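Local coordinates for protein putative RnfG subunit of electron transport complex (PDB 3DCZ) that probably serves as the FMN-carrying subunit of a membrane-bound complex that couples electron transfer to ion translocation across the membrane, at residues A[32-35]-A[36-39]; A[190-193]-A[194-198]. All blocks are in the same frame, centred on the assembly; numbering follows the deposited sequence.

Interaction 1. Residues A[32-35]-A[36-39]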
# COMPACT_ATOMS: atom_id res chain seq x y z
N LEU A 32 -7.99 3.09 3.31
CA LEU A 32 -9.33 2.91 2.75
C LEU A 32 -10.06 4.24 2.53
O LEU A 32 -11.23 4.24 2.18
CB LEU A 32 -10.14 1.93 3.58
CG LEU A 32 -9.78 0.44 3.40
CD1 LEU A 32 -10.38 -0.38 4.55
CD2 LEU A 32 -10.27 -0.09 2.05
N LYS A 33 -9.32 5.34 2.65
CA LYS A 33 -9.83 6.64 2.17
C LYS A 33 -9.33 6.86 0.75
O LYS A 33 -8.16 6.55 0.40
CB LYS A 33 -9.38 7.78 3.10
CG LYS A 33 -9.91 7.65 4.54
CD LYS A 33 -9.58 8.90 5.36
CE LYS A 33 -10.16 8.82 6.75
NZ LYS A 33 -9.70 9.97 7.58
N ASP A 34 -10.20 7.42 -0.08
CA ASP A 34 -9.85 7.76 -1.44
C ASP A 34 -8.83 8.89 -1.44
O ASP A 34 -9.06 9.94 -0.81
CB ASP A 34 -11.12 8.16 -2.15
CG ASP A 34 -10.95 8.41 -3.62
OD1 ASP A 34 -10.06 9.16 -4.03
OD2 ASP A 34 -11.80 7.92 -4.38
N PRO A 35 -7.68 8.68 -2.10
CA PRO A 35 -6.62 9.70 -2.02
C PRO A 35 -6.93 10.97 -2.82
O PRO A 35 -6.25 11.99 -2.65
CB PRO A 35 -5.40 8.98 -2.59
CG PRO A 35 -5.97 8.04 -3.56
CD PRO A 35 -7.25 7.55 -2.95
N LEU A 36 -7.92 10.89 -3.71
CA LEU A 36 -8.33 12.04 -4.51
C LEU A 36 -9.46 12.84 -3.87
O LEU A 36 -9.45 14.06 -3.96
CB LEU A 36 -8.72 11.59 -5.91
CG LEU A 36 -7.65 10.85 -6.72
CD1 LEU A 36 -8.19 10.67 -8.16
CD2 LEU A 36 -6.33 11.58 -6.69
N THR A 37 -10.44 12.17 -3.25
CA THR A 37 -11.59 12.84 -2.61
C THR A 37 -11.40 13.03 -1.10
O THR A 37 -12.05 13.88 -0.52
CB THR A 37 -12.89 12.04 -2.82
OG1 THR A 37 -12.86 10.87 -2.00
CG2 THR A 37 -13.10 11.67 -4.30
N GLY A 38 -10.57 12.19 -0.48
CA GLY A 38 -10.38 12.19 0.98
C GLY A 38 -11.45 11.45 1.78
O GLY A 38 -11.43 11.45 3.02
N ASP A 39 -12.42 10.87 1.08
CA ASP A 39 -13.57 10.26 1.72
C ASP A 39 -13.35 8.77 1.91
O ASP A 39 -12.66 8.13 1.13
CB ASP A 39 -14.81 10.45 0.88
CG ASP A 39 -15.08 11.90 0.53
OD1 ASP A 39 -14.70 12.79 1.33
OD2 ASP A 39 -15.66 12.14 -0.56

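Interaction 2. Residues A[190-193]-A[194-198]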
# COMPACT_ATOMS: atom_id res chain seq x y z
N ALA A 190 13.02 0.98 0.54
CA ALA A 190 12.49 -0.14 1.32
C ALA A 190 10.97 -0.14 1.27
O ALA A 190 10.33 -1.18 1.16
CB ALA A 190 13.00 -0.07 2.80
N VAL A 191 10.38 1.05 1.32
CA VAL A 191 8.91 1.17 1.17
C VAL A 191 8.44 0.66 -0.19
O VAL A 191 7.50 -0.13 -0.29
CB VAL A 191 8.41 2.60 1.39
CG1 VAL A 191 6.86 2.71 1.20
CG2 VAL A 191 8.83 3.10 2.78
N VAL A 192 9.09 1.13 -1.26
CA VAL A 192 8.80 0.65 -2.60
C VAL A 192 8.93 -0.87 -2.71
O VAL A 192 8.10 -1.55 -3.31
CB VAL A 192 9.70 1.40 -3.61
CG1 VAL A 192 9.87 0.64 -4.95
CG2 VAL A 192 9.15 2.80 -3.83
N THR A 193 9.98 -1.43 -2.10
CA THR A 193 10.19 -2.88 -2.17
C THR A 193 9.03 -3.62 -1.53
O THR A 193 8.47 -4.57 -2.11
CB THR A 193 11.52 -3.26 -1.50
OG1 THR A 193 12.60 -2.71 -2.29
CG2 THR A 193 11.70 -4.78 -1.44
N ALA A 194 8.66 -3.20 -0.31
CA ALA A 194 7.50 -3.77 0.39
C ALA A 194 6.22 -3.72 -0.47
O ALA A 194 5.49 -4.72 -0.62
CB ALA A 194 7.30 -3.05 1.73
N LEU A 195 5.97 -2.57 -1.07
CA LEU A 195 4.79 -2.36 -1.93
C LEU A 195 4.83 -3.32 -3.13
O LEU A 195 3.82 -3.96 -3.47
CB LEU A 195 4.73 -0.90 -2.40
CG LEU A 195 4.33 0.06 -1.28
CD1 LEU A 195 4.49 1.51 -1.78
CD2 LEU A 195 2.88 -0.21 -0.77
N ASN A 196 5.99 -3.44 -3.76
CA ASN A 196 6.15 -4.33 -4.87
C ASN A 196 5.89 -5.80 -4.48
O ASN A 196 5.32 -6.58 -5.23
CB ASN A 196 7.53 -4.19 -5.48
CG ASN A 196 7.68 -2.98 -6.37
OD1 ASN A 196 6.70 -2.54 -7.01
ND2 ASN A 196 8.90 -2.48 -6.48
N LEU A 197 6.35 -6.19 -3.29
CA LEU A 197 6.08 -7.54 -2.82
C LEU A 197 4.62 -7.81 -2.55
O LEU A 197 4.11 -8.91 -2.83
CB LEU A 197 6.93 -7.85 -1.58
CG LEU A 197 8.44 -7.96 -1.82
CD1 LEU A 197 9.14 -8.15 -0.48
CD2 LEU A 197 8.70 -9.08 -2.80
N MSE A 198 3.93 -6.84 -1.95
CA MSE A 198 2.52 -6.99 -1.68
C MSE A 198 1.74 -7.17 -2.98
O MSE A 198 0.84 -7.99 -3.07
CB MSE A 198 2.01 -5.77 -0.88
CG MSE A 198 2.31 -5.87 0.59
SE MSE A 198 1.60 -4.24 1.49
CE MSE A 198 3.20 -3.72 1.39
O HOH W 1 11.68 -2.67 -5.32

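Interaction 1. Residues A[32-35]-A[36-39]
D34 turns its carboxylate back over the residues that follow it, and one oxygen, OD1, takes two backbone N-H groups. The bond from L36 N measures 2.8 Å to D34 OD1 and arrives nearly in line with the C-O bond, which makes an Asx turn. T37 N, 3.1 Å from D34 OD1, comes instead from above the carboxylate plane, about 60° out of it. The side chain can reach both because CG lies anti to the backbone N and beside the carbonyl carbon (chi1 -175°). Swapping D34 for a leucine removes this double acceptor and is likely to leave the N-H groups of L36 and T37 without their shared mate, the bend over P35 less firmly fixed.

Backbone bonds close the turn further. D34 O accepts from G38 N at 2.7 Å, four residues on, while D34 N donates to D39 O at 2.8 Å in a nearly straight bond. G38 has positive phi, a conformation that suits glycine, and this brings the chain back alongside its start. T37 adds an ST turn of its own, OG1 accepting from D39 N at 3.1 Å.

Van der Waals contacts fill in the rest. The side chains of D34 and T37 cross at about a right angle, with T37 OG1 3.2 Å from D34 CB. The extended chain of K33 passes G38, its CD 3.9 Å from G38 O.

The turn sits on the surface in the loop between helix 22-31 and helix 44-54. Backbone bonds between L32 and L41 continue the pairing of its two arms, P35 packs on F142 and P143, and K33 O takes a hydrogen bond from N114 ND2 on strand 110-120.

Interaction 2. Residues A[190-193]-A[194-198]
N196 lies beside V192, one helical turn back, with both side chains pointing the same way. Its CB rests 3.5 Å from V192 O, the carbonyl that accepts the backbone bond from N196 N at 2.9 Å. With CG anti to the carbonyl carbon (chi1 -79°), the amide stays close to that turn, and CG itself is 3.4 Å from V192 O. At the tip the two ends part company. OD1 accepts from L153 N, outside the helix; ND2 passes V192 CG1 at 3.6 Å and donates to a water 3.0 Å away. That water in turn donates to T193 OG1, which is also hydrogen-bonded to R189 O, so both ends of the amide are satisfied and its rotation is probably fixed.

Regular bonds from A194, L195, N196 and L197 back to A190, V191, V192 and T193 carry the helix through. On another face V191 CG1 meets L195 CD1 at 4.0 Å, side by side.

All this belongs to helix 188-206, packed against the antiparallel sheet: V191 touches V118 and L195 touches V116 on strand 110-120, while A194 meets V100 and L195 meets A102 on strand 98-107.

How the interactions relate
Interaction 1 comes first along the chain, in the surface loop between helices 22-31 and 44-54; interaction 2 follows much later, buried on helix 188-206. Their centres are about 21 Å apart, on opposite sides of the chain's centre, and their nearest atoms are about 12 Å apart, so they do not touch. Strand 110-120 is common to both surroundings: N114 bonds to the turn, while V116 and V118 pack against the helix. Residues 190-198 belong to the FMN-binding domain. T185, which probably carries the FMN in the mature protein, falls in an unmodelled stretch shortly before this helix, and no flavin is attached in this structure.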